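Local coordinates for alpha-1,2-mannosidase (Bacteroides thetaiotaomicron, PDB 2WW2), which removes alpha-linked mannose from mannosides with inversion of anomeric configuration, as a calcium-dependent glycoside hydrolase of family GH92, at residues M325-D333 with E369-I380; D682-N692 with G710-N721. All coordinates share one frame; numbering follows the deposited sequence. Where two conformers were deposited one is given.

Interaction 1 is buried, its centre about 11 Å from the centre of the chain, whereas the centre of interaction 2 lies about 31 Å from that point and the contact is only partly buried; their nearest atoms are about 24 Å apart. They share no strand: 326-330 and 370-371 close one side of a small antiparallel sheet among helices, while 685-691 and 710-717 are neighbours inside a separate mixed sheet. Both are antiparallel pairings marked by a bulge, but the chemistry follows the setting. In interaction 1 the strand pairing is brief, and tryptophan faces and short bonds from hydroxyls do much of the work. Interaction 2 is a long backbone pairing with an apolar face and, behind it, a mostly polar face.

Interaction 1 (M325-D333 with E369-I380); sequences MYTDNGFWD and EWASPGHRGCMI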
loop_
_atom_site.group_PDB
_atom_site.type_symbol
_atom_site.label_atom_id
_atom_site.label_comp_id
_atom_site.label_asym_id
_atom_site.label_seq_id
_atom_site.Cartn_x
_atom_site.Cartn_y
_atom_site.Cartn_z
ATOM N N MET A 325 -4.591 -23.666 41.504
ATOM C CA MET A 325 -4.412 -23.884 40.091
ATOM C C MET A 325 -5.040 -22.678 39.400
ATOM O O MET A 325 -6.026 -22.117 39.904
ATOM C CB MET A 325 -5.091 -25.196 39.656
ATOM C CG MET A 325 -4.947 -25.505 38.155
ATOM S SD MET A 325 -3.262 -25.499 37.519
ATOM C CE MET A 325 -2.490 -26.815 38.507
ATOM N N TYR A 326 -4.441 -22.256 38.289
ATOM C CA TYR A 326 -5.019 -21.219 37.410
ATOM C C TYR A 326 -5.035 -21.773 36.011
ATOM O O TYR A 326 -4.287 -22.698 35.697
ATOM C CB TYR A 326 -4.135 -19.950 37.373
ATOM C CG TYR A 326 -4.315 -19.053 38.566
ATOM C CD1 TYR A 326 -5.003 -17.836 38.446
ATOM C CD2 TYR A 326 -3.828 -19.426 39.823
ATOM C CE1 TYR A 326 -5.186 -17.017 39.560
ATOM C CE2 TYR A 326 -4.006 -18.610 40.938
ATOM C CZ TYR A 326 -4.674 -17.400 40.793
ATOM O OH TYR A 326 -4.856 -16.603 41.906
ATOM N N THR A 327 -5.804 -21.150 35.133
ATOM C CA THR A 327 -5.736 -21.547 33.742
ATOM C C THR A 327 -6.284 -20.461 32.824
ATOM O O THR A 327 -6.554 -19.352 33.279
ATOM C CB THR A 327 -6.487 -22.867 33.503
ATOM O OG1 THR A 327 -6.203 -23.303 32.172
ATOM C CG2 THR A 327 -8.009 -22.660 33.666
ATOM N N ASP A 328 -6.425 -20.794 31.540
ATOM C CA ASP A 328 -6.878 -19.867 30.515
ATOM C C ASP A 328 -5.918 -18.717 30.301
ATOM O O ASP A 328 -6.204 -17.564 30.632
ATOM C CB ASP A 328 -8.295 -19.399 30.813
ATOM C CG ASP A 328 -9.289 -20.524 30.621
ATOM O OD1 ASP A 328 -9.157 -21.230 29.591
ATOM O OD2 ASP A 328 -10.151 -20.721 31.498
ATOM N N ASN A 329 -4.755 -19.048 29.746
ATOM C CA ASN A 329 -3.733 -18.050 29.535
ATOM C C ASN A 329 -2.796 -18.534 28.463
ATOM O O ASN A 329 -2.424 -19.695 28.490
ATOM C CB ASN A 329 -2.899 -17.889 30.823
ATOM C CG ASN A 329 -2.704 -16.462 31.169
ATOM O OD1 ASN A 329 -1.603 -16.024 31.513
ATOM N ND2 ASN A 329 -3.799 -15.697 31.079
ATOM N N GLY A 330 -2.425 -17.642 27.542
ATOM C CA GLY A 330 -1.279 -17.862 26.662
ATOM C C GLY A 330 -0.102 -17.011 27.126
ATOM O O GLY A 330 -0.052 -15.802 26.876
ATOM N N PHE A 331 0.851 -17.644 27.789
ATOM C CA PHE A 331 1.981 -16.916 28.332
ATOM C C PHE A 331 2.753 -16.161 27.250
ATOM O O PHE A 331 3.346 -15.139 27.541
ATOM C CB PHE A 331 2.923 -17.844 29.089
ATOM C CG PHE A 331 2.325 -18.455 30.334
ATOM C CD1 PHE A 331 1.295 -17.818 31.029
ATOM C CD2 PHE A 331 2.839 -19.650 30.841
ATOM C CE1 PHE A 331 0.762 -18.382 32.176
ATOM C CE2 PHE A 331 2.310 -20.226 32.025
ATOM C CZ PHE A 331 1.276 -19.593 32.677
ATOM N N TRP A 332 2.744 -16.672 26.016
ATOM C CA TRP A 332 3.407 -15.999 24.899
ATOM C C TRP A 332 2.919 -14.564 24.808
ATOM O O TRP A 332 3.657 -13.640 24.453
ATOM C CB TRP A 332 3.136 -16.728 23.570
ATOM C CG TRP A 332 3.797 -16.056 22.411
ATOM C CD1 TRP A 332 5.137 -16.060 22.101
ATOM C CD2 TRP A 332 3.159 -15.244 21.425
ATOM N NE1 TRP A 332 5.361 -15.324 20.959
ATOM C CE2 TRP A 332 4.164 -14.809 20.524
ATOM C CE3 TRP A 332 1.831 -14.846 21.209
ATOM C CZ2 TRP A 332 3.880 -13.989 19.419
ATOM C CZ3 TRP A 332 1.549 -14.027 20.117
ATOM C CH2 TRP A 332 2.567 -13.607 19.235
ATOM N N ASP A 333 1.660 -14.366 25.143
ATOM C CA ASP A 333 1.088 -13.012 25.165
ATOM C C ASP A 333 1.275 -12.346 26.521
ATOM O O ASP A 333 1.729 -11.184 26.619
ATOM C CB ASP A 333 -0.412 -13.046 24.874
ATOM C CG ASP A 333 -0.726 -12.944 23.396
ATOM O OD1 ASP A 333 -0.177 -12.055 22.705
ATOM O OD2 ASP A 333 -1.540 -13.745 22.934
ATOM N N GLU A 369 2.196 -23.477 28.500
ATOM C CA GLU A 369 2.524 -22.286 27.732
ATOM C C GLU A 369 1.195 -21.650 27.309
ATOM O O GLU A 369 0.917 -20.519 27.688
ATOM C CB GLU A 369 3.439 -22.602 26.538
ATOM C CG GLU A 369 4.818 -23.197 26.910
ATOM C CD GLU A 369 5.718 -22.254 27.701
ATOM O OE1 GLU A 369 5.370 -21.062 27.822
ATOM O OE2 GLU A 369 6.774 -22.700 28.224
ATOM N N TRP A 370 0.378 -22.394 26.562
ATOM C CA TRP A 370 -1.051 -22.061 26.398
ATOM C C TRP A 370 -1.857 -23.139 27.132
ATOM O O TRP A 370 -1.671 -24.331 26.883
ATOM C CB TRP A 370 -1.449 -22.025 24.906
ATOM C CG TRP A 370 -2.032 -20.692 24.481
ATOM C CD1 TRP A 370 -1.463 -19.774 23.642
ATOM C CD2 TRP A 370 -3.284 -20.122 24.916
ATOM N NE1 TRP A 370 -2.298 -18.663 23.511
ATOM C CE2 TRP A 370 -3.418 -18.863 24.281
ATOM C CE3 TRP A 370 -4.314 -20.570 25.755
ATOM C CZ2 TRP A 370 -4.532 -18.038 24.478
ATOM C CZ3 TRP A 370 -5.416 -19.737 25.977
ATOM C CH2 TRP A 370 -5.516 -18.483 25.329
ATOM N N ALA A 371 -2.726 -22.724 28.055
ATOM C CA ALA A 371 -3.556 -23.645 28.830
ATOM C C ALA A 371 -5.010 -23.223 28.733
ATOM O O ALA A 371 -5.330 -22.039 28.922
ATOM C CB ALA A 371 -3.131 -23.625 30.315
ATOM N N SER A 372 -5.886 -24.190 28.468
ATOM C CA SER A 372 -7.329 -23.930 28.453
ATOM C C SER A 372 -8.149 -25.231 28.344
ATOM O O SER A 372 -8.533 -25.642 27.249
ATOM C CB SER A 372 -7.691 -23.000 27.282
ATOM O OG SER A 372 -9.063 -22.614 27.342
ATOM N N PRO A 373 -8.411 -25.897 29.474
ATOM C CA PRO A 373 -7.882 -25.581 30.799
ATOM C C PRO A 373 -6.547 -26.283 31.030
ATOM O O PRO A 373 -5.761 -25.854 31.866
ATOM C CB PRO A 373 -8.946 -26.154 31.738
ATOM C CG PRO A 373 -9.545 -27.317 30.988
ATOM C CD PRO A 373 -9.422 -26.980 29.516
ATOM N N GLY A 374 -6.311 -27.354 30.289
ATOM C CA GLY A 374 -5.033 -28.038 30.309
ATOM C C GLY A 374 -4.225 -27.639 29.089
ATOM O O GLY A 374 -4.549 -26.656 28.419
ATOM N N HIS A 375 -3.190 -28.416 28.779
ATOM C CA HIS A 375 -2.296 -28.081 27.681
ATOM C C HIS A 375 -3.034 -28.008 26.345
ATOM O O HIS A 375 -3.753 -28.946 25.967
ATOM C CB HIS A 375 -1.194 -29.137 27.556
ATOM C CG HIS A 375 -0.194 -29.138 28.674
ATOM N ND1 HIS A 375 0.550 -28.026 29.017
ATOM C CD2 HIS A 375 0.240 -30.144 29.472
ATOM C CE1 HIS A 375 1.379 -28.343 29.999
ATOM N NE2 HIS A 375 1.211 -29.623 30.294
ATOM N N ARG A 376 -2.849 -26.890 25.641
ATOM C CA ARG A 376 -3.412 -26.680 24.307
ATOM C C ARG A 376 -2.303 -26.260 23.341
ATOM O O ARG A 376 -1.408 -25.471 23.699
ATOM C CB ARG A 376 -4.491 -25.591 24.368
ATOM C CG ARG A 376 -5.730 -25.972 25.216
ATOM C CD ARG A 376 -6.592 -27.018 24.497
ATOM N NE ARG A 376 -7.109 -26.449 23.253
ATOM C CZ ARG A 376 -8.172 -25.657 23.176
ATOM N NH1 ARG A 376 -8.860 -25.318 24.278
ATOM N NH2 ARG A 376 -8.541 -25.179 21.994
ATOM N N GLY A 377 -2.361 -26.761 22.118
ATOM C CA GLY A 377 -1.322 -26.476 21.123
ATOM C C GLY A 377 -1.559 -25.110 20.486
ATOM O O GLY A 377 -2.450 -24.965 19.672
ATOM N N CYS A 378 -0.763 -24.108 20.854
ATOM C CA CYS A 378 -1.008 -22.749 20.343
ATOM C C CYS A 378 0.207 -21.872 20.629
ATOM O O CYS A 378 0.753 -21.921 21.731
ATOM C CB CYS A 378 -2.238 -22.166 21.045
ATOM S SG CYS A 378 -2.791 -20.571 20.419
ATOM N N MET A 379 0.625 -21.087 19.639
ATOM C CA MET A 379 1.755 -20.144 19.778
ATOM C C MET A 379 3.082 -20.850 20.085
ATOM O O MET A 379 3.239 -22.036 19.809
ATOM C CB MET A 379 1.479 -19.034 20.810
ATOM C CG MET A 379 0.218 -18.187 20.510
ATOM S SD MET A 379 -0.036 -17.911 18.716
ATOM C CE MET A 379 1.410 -17.009 18.229
ATOM N N ILE A 380 4.032 -20.096 20.627
ATOM C CA ILE A 380 5.414 -20.562 20.706
ATOM C C ILE A 380 6.085 -20.072 21.987
ATOM O O ILE A 380 5.504 -19.292 22.756
ATOM C CB ILE A 380 6.250 -20.026 19.505
ATOM C CG1 ILE A 380 6.362 -18.495 19.591
ATOM C CG2 ILE A 380 5.657 -20.490 18.142
ATOM C CD1 ILE A 380 7.206 -17.893 18.466
HETATM O O HOH W 1 1.565 -19.189 25.128
HETATM O O HOH W 2 -2.038 -16.139 22.061
#
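Trp370 lays one face of its indole on the backbone of Asn329 and Gly330: Gly330 CA stands 3.3 Å from the centroid of its five-membered ring, a CH-pi contact almost along the ring normal. A side chain at Gly330 would run into that ring, which is why glycine suits the place. At the indole edge, in plane, Trp370 NE1 gives its hydrogen to a water that in turn donates to Asp333 OD2 in the modelled conformer, one of two. The Trp332 ring, swung out by CG anti to the backbone N (chi1 180°), receives Met379 CE over one face, 3.6 Å from the centroid of its six-membered ring; the sulfur stands obliquely beside it, a Met-aromatic contact. Ile380 CG1 packs against Trp332 NE1 at 3.6 Å.

The backbones here form a short antiparallel pairing, ended by a G1 beta bulge in which Asp328 and Asn329 both face Ala371. Asn329 and Ala371 exchange backbone bonds, and Phe331 N reaches Glu369 O at 2.9 Å just where Gly330 caps the following helix.

Beyond the bulge, two hydroxyls tie down the loop. Thr327 OG1 donates to Pro373 O at 2.6 Å, 24° out of the carbonyl plane, while Ser372 OG meets Asp328 OD1 at 2.6 Å, nearly along the carboxylate C-O bond. The other oxygen of this buried carboxylate, Asp328 OD2, takes a salt bridge from Arg299 and a hydrogen bond from Tyr77.

Interaction 2 (D682-N692 with G710-N721); sequences DRPYIRKALLN and GELNLSMDSVPN
Tyr685 lies side by side with Pro720, whose CD stands 3.8 Å from the phenol ring centroid, over the face, in a CH-pi contact; CG of Pro684 rests against the opposite face. With its CG beside the backbone N (chi1 -61°), the ring sits with its two faces against the rigid rings of the two prolines. An alanine here is likely to leave a gap beside Pro720 and the 718-721 loop less firmly placed.

Past Pro720, Asn721 turns back to the first strand: its ND2 donates to Arg687 O at 2.8 Å, on a lone pair of that carbonyl, whose oxygen lies in the amide plane of Asn721. In this classic beta bulge, Arg687 and Lys688 both face Ser715; Arg687 N bonds to Ser715 O at 2.8 Å and Ser715 N to Lys688 O. The Arg687 chain crosses Asp717 with guanidinium and carboxylate planes 84° apart, but the charges stay beyond salt-bridge distance, Arg687 NE 4.3 Å from Asp717 OD2; NE is bound instead to a water that also reaches Met716 O.

The face carrying Ile686, Ala689, Leu712, Leu714 and Met716 is apolar: Ala689 CB meets Leu714 CD2 at 3.6 Å, and Met716 bends so that its CE lies 3.4 Å from Pro684 O.

Strand 710-717 pairs on its far side with strand 671-675, where Leu712 rests on Phe672 and Leu714 on Val674, while helix 600-613 packs against Pro684, Tyr685 and Pro720.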
loop_
_atom_site.group_PDB
_atom_site.type_symbol
_atom_site.label_atom_id
_atom_site.label_comp_id
_atom_site.label_asym_id
_atom_site.label_seq_id
_atom_site.Cartn_x
_atom_site.Cartn_y
_atom_site.Cartn_z
ATOM N N ASP A 682 -0.384 18.397 24.649
ATOM C CA ASP A 682 0.752 18.901 23.873
ATOM C C ASP A 682 2.017 19.062 24.711
ATOM O O ASP A 682 2.968 19.730 24.300
ATOM C CB ASP A 682 0.392 20.205 23.145
ATOM C CG ASP A 682 0.135 21.357 24.103
ATOM O OD1 ASP A 682 -0.236 21.100 25.271
ATOM O OD2 ASP A 682 0.299 22.521 23.680
ATOM N N ARG A 683 2.026 18.445 25.891
ATOM C CA ARG A 683 3.187 18.475 26.759
ATOM C C ARG A 683 3.614 17.048 27.128
ATOM O O ARG A 683 3.569 16.652 28.293
ATOM C CB ARG A 683 2.906 19.321 28.004
ATOM C CG ARG A 683 2.688 20.813 27.692
ATOM C CD ARG A 683 2.002 21.569 28.844
ATOM N NE ARG A 683 2.959 21.945 29.877
ATOM C CZ ARG A 683 3.773 22.998 29.796
ATOM N NH1 ARG A 683 3.739 23.784 28.727
ATOM N NH2 ARG A 683 4.628 23.265 30.784
ATOM N N PRO A 684 4.037 16.262 26.123
ATOM C CA PRO A 684 4.415 14.868 26.364
ATOM C C PRO A 684 5.824 14.692 26.939
ATOM O O PRO A 684 6.169 13.603 27.398
ATOM C CB PRO A 684 4.356 14.260 24.956
ATOM C CG PRO A 684 4.812 15.407 24.068
ATOM C CD PRO A 684 4.200 16.646 24.707
ATOM N N TYR A 685 6.635 15.741 26.907
ATOM C CA TYR A 685 8.067 15.611 27.208
ATOM C C TYR A 685 8.384 15.794 28.690
ATOM O O TYR A 685 7.806 16.654 29.350
ATOM C CB TYR A 685 8.882 16.639 26.399
ATOM C CG TYR A 685 8.748 16.462 24.904
ATOM C CD1 TYR A 685 9.306 15.349 24.270
ATOM C CD2 TYR A 685 8.057 17.392 24.129
ATOM C CE1 TYR A 685 9.178 15.163 22.903
ATOM C CE2 TYR A 685 7.925 17.217 22.764
ATOM C CZ TYR A 685 8.493 16.105 22.152
ATOM O OH TYR A 685 8.382 15.922 20.785
ATOM N N ILE A 686 9.334 15.015 29.197
ATOM C CA ILE A 686 9.829 15.227 30.555
ATOM C C ILE A 686 10.994 16.226 30.514
ATOM O O ILE A 686 12.057 15.936 29.957
ATOM C CB ILE A 686 10.271 13.894 31.220
ATOM C CG1 ILE A 686 9.089 12.917 31.342
ATOM C CG2 ILE A 686 10.935 14.136 32.586
ATOM C CD1 ILE A 686 9.528 11.501 31.681
ATOM N N ARG A 687 10.794 17.411 31.078
ATOM C CA ARG A 687 11.864 18.410 31.115
ATOM C C ARG A 687 12.807 18.118 32.277
ATOM O O ARG A 687 14.038 18.154 32.124
ATOM C CB ARG A 687 11.304 19.834 31.223
ATOM C CG ARG A 687 12.391 20.908 31.345
ATOM C CD ARG A 687 11.816 22.326 31.378
ATOM N NE ARG A 687 10.883 22.513 32.484
ATOM C CZ ARG A 687 11.243 22.784 33.734
ATOM N NH1 ARG A 687 12.529 22.908 34.055
ATOM N NH2 ARG A 687 10.308 22.943 34.667
ATOM N N LYS A 688 12.230 17.830 33.436
ATOM C CA LYS A 688 13.005 17.585 34.645
ATOM C C LYS A 688 12.275 16.557 35.504
ATOM O O LYS A 688 11.042 16.465 35.456
ATOM C CB LYS A 688 13.145 18.908 35.411
ATOM C CG LYS A 688 14.055 18.850 36.617
ATOM C CD LYS A 688 14.065 20.203 37.356
ATOM C CE LYS A 688 14.861 20.089 38.656
ATOM N NZ LYS A 688 14.444 21.086 39.695
ATOM N N ALA A 689 13.020 15.789 36.293
ATOM C CA ALA A 689 12.388 14.868 37.245
ATOM C C ALA A 689 13.090 14.862 38.612
ATOM O O ALA A 689 14.313 14.979 38.700
ATOM C CB ALA A 689 12.336 13.454 36.669
ATOM N N LEU A 690 12.293 14.770 39.671
ATOM C CA LEU A 690 12.786 14.468 41.004
ATOM C C LEU A 690 12.246 13.103 41.437
ATOM O O LEU A 690 11.044 12.826 41.306
ATOM C CB LEU A 690 12.343 15.543 42.001
ATOM C CG LEU A 690 12.683 17.007 41.718
ATOM C CD1 LEU A 690 12.043 17.902 42.768
ATOM C CD2 LEU A 690 14.200 17.225 41.690
ATOM N N LEU A 691 13.128 12.238 41.924
ATOM C CA LEU A 691 12.698 11.005 42.561
ATOM C C LEU A 691 12.926 11.162 44.055
ATOM O O LEU A 691 14.069 11.341 44.497
ATOM C CB LEU A 691 13.468 9.798 42.028
ATOM C CG LEU A 691 13.166 8.453 42.687
ATOM C CD1 LEU A 691 11.670 8.046 42.533
ATOM C CD2 LEU A 691 14.069 7.366 42.102
ATOM N N ASN A 692 11.842 11.148 44.826
ATOM C CA ASN A 692 11.934 11.381 46.255
ATOM C C ASN A 692 12.756 12.639 46.556
ATOM O O ASN A 692 13.542 12.683 47.507
ATOM C CB ASN A 692 12.500 10.140 46.948
ATOM C CG ASN A 692 11.669 8.890 46.655
ATOM O OD1 ASN A 692 12.192 7.861 46.226
ATOM N ND2 ASN A 692 10.365 8.991 46.860
ATOM N N GLY A 710 6.999 6.216 47.469
ATOM C CA GLY A 710 7.681 7.489 47.272
ATOM C C GLY A 710 7.007 8.263 46.160
ATOM O O GLY A 710 5.797 8.138 45.954
ATOM N N GLU A 711 7.792 9.050 45.429
ATOM C CA GLU A 711 7.220 9.919 44.405
ATOM C C GLU A 711 8.198 10.235 43.293
ATOM O O GLU A 711 9.346 10.628 43.548
ATOM C CB GLU A 711 6.705 11.230 45.017
ATOM C CG GLU A 711 6.095 12.177 43.976
ATOM C CD GLU A 711 5.298 13.321 44.598
ATOM O OE1 GLU A 711 4.978 13.244 45.802
ATOM O OE2 GLU A 711 4.988 14.301 43.884
ATOM N N LEU A 712 7.734 10.054 42.057
ATOM C CA LEU A 712 8.425 10.563 40.887
ATOM C C LEU A 712 7.688 11.816 40.429
ATOM O O LEU A 712 6.544 11.734 39.964
ATOM C CB LEU A 712 8.409 9.516 39.776
ATOM C CG LEU A 712 9.167 9.888 38.508
ATOM C CD1 LEU A 712 10.680 10.135 38.787
ATOM C CD2 LEU A 712 8.937 8.816 37.415
ATOM N N ASN A 713 8.336 12.969 40.578
ATOM C CA ASN A 713 7.737 14.278 40.282
ATOM C C ASN A 713 8.262 14.804 38.952
ATOM O O ASN A 713 9.424 15.211 38.860
ATOM C CB ASN A 713 8.059 15.259 41.423
ATOM C CG ASN A 713 7.534 16.679 41.180
ATOM O OD1 ASN A 713 6.956 16.992 40.151
ATOM N ND2 ASN A 713 7.745 17.545 42.156
ATOM N N LEU A 714 7.406 14.801 37.925
ATOM C CA LEU A 714 7.835 15.182 36.591
ATOM C C LEU A 714 7.384 16.599 36.228
ATOM O O LEU A 714 6.242 16.975 36.500
ATOM C CB LEU A 714 7.280 14.197 35.562
ATOM C CG LEU A 714 7.548 12.720 35.818
ATOM C CD1 LEU A 714 6.812 11.857 34.781
ATOM C CD2 LEU A 714 9.042 12.465 35.764
ATOM N N SER A 715 8.289 17.366 35.613
ATOM C CA SER A 715 7.960 18.669 35.037
ATOM C C SER A 715 7.789 18.459 33.541
ATOM O O SER A 715 8.773 18.179 32.839
ATOM C CB SER A 715 9.094 19.665 35.283
ATOM O OG SER A 715 9.313 19.846 36.669
ATOM N N MET A 716 6.555 18.565 33.058
ATOM C CA MET A 716 6.246 18.257 31.663
ATOM C C MET A 716 6.386 19.518 30.815
ATOM O O MET A 716 6.163 20.615 31.310
ATOM C CB MET A 716 4.827 17.689 31.517
ATOM C CG MET A 716 4.509 16.522 32.453
ATOM S SD MET A 716 5.620 15.124 32.258
ATOM C CE MET A 716 5.264 14.601 30.566
ATOM N N ASP A 717 6.761 19.353 29.547
ATOM C CA ASP A 717 7.028 20.483 28.666
ATOM C C ASP A 717 6.542 20.156 27.257
ATOM O O ASP A 717 6.378 18.986 26.915
ATOM C CB ASP A 717 8.531 20.778 28.654
ATOM C CG ASP A 717 8.848 22.211 28.254
ATOM O OD1 ASP A 717 7.918 22.960 27.876
ATOM O OD2 ASP A 717 10.039 22.587 28.316
ATOM N N SER A 718 6.325 21.191 26.445
ATOM C CA SER A 718 5.938 21.021 25.046
ATOM C C SER A 718 7.126 20.864 24.099
ATOM O O SER A 718 6.938 20.578 22.914
ATOM C CB SER A 718 5.093 22.216 24.588
ATOM O OG SER A 718 5.833 23.390 24.816
ATOM N N VAL A 719 8.342 21.074 24.594
ATOM C CA VAL A 719 9.527 20.796 23.786
ATOM C C VAL A 719 10.420 19.816 24.538
ATOM O O VAL A 719 10.387 19.758 25.759
ATOM C CB VAL A 719 10.325 22.068 23.445
ATOM C CG1 VAL A 719 9.403 23.132 22.805
ATOM C CG2 VAL A 719 11.027 22.625 24.686
ATOM N N PRO A 720 11.183 19.008 23.801
ATOM C CA PRO A 720 12.005 17.971 24.427
ATOM C C PRO A 720 13.203 18.590 25.109
ATOM O O PRO A 720 13.667 19.658 24.681
ATOM C CB PRO A 720 12.470 17.125 23.246
ATOM C CG PRO A 720 12.368 18.052 22.051
ATOM C CD PRO A 720 11.160 18.904 22.335
ATOM N N ASN A 721 13.683 17.947 26.170
ATOM C CA ASN A 721 14.931 18.343 26.798
ATOM C C ASN A 721 16.034 17.402 26.341
ATOM O O ASN A 721 16.172 16.294 26.866
ATOM C CB ASN A 721 14.824 18.303 28.320
ATOM C CG ASN A 721 16.128 18.720 29.008
ATOM O OD1 ASN A 721 17.146 18.934 28.352
ATOM N ND2 ASN A 721 16.100 18.829 30.331
HETATM O O HOH W 3 4.244 19.883 21.975
HETATM O O HOH W 4 12.163 15.611 27.122
HETATM O O HOH W 5 8.373 22.495 31.967
HETATM O O HOH W 6 10.302 17.857 38.441
#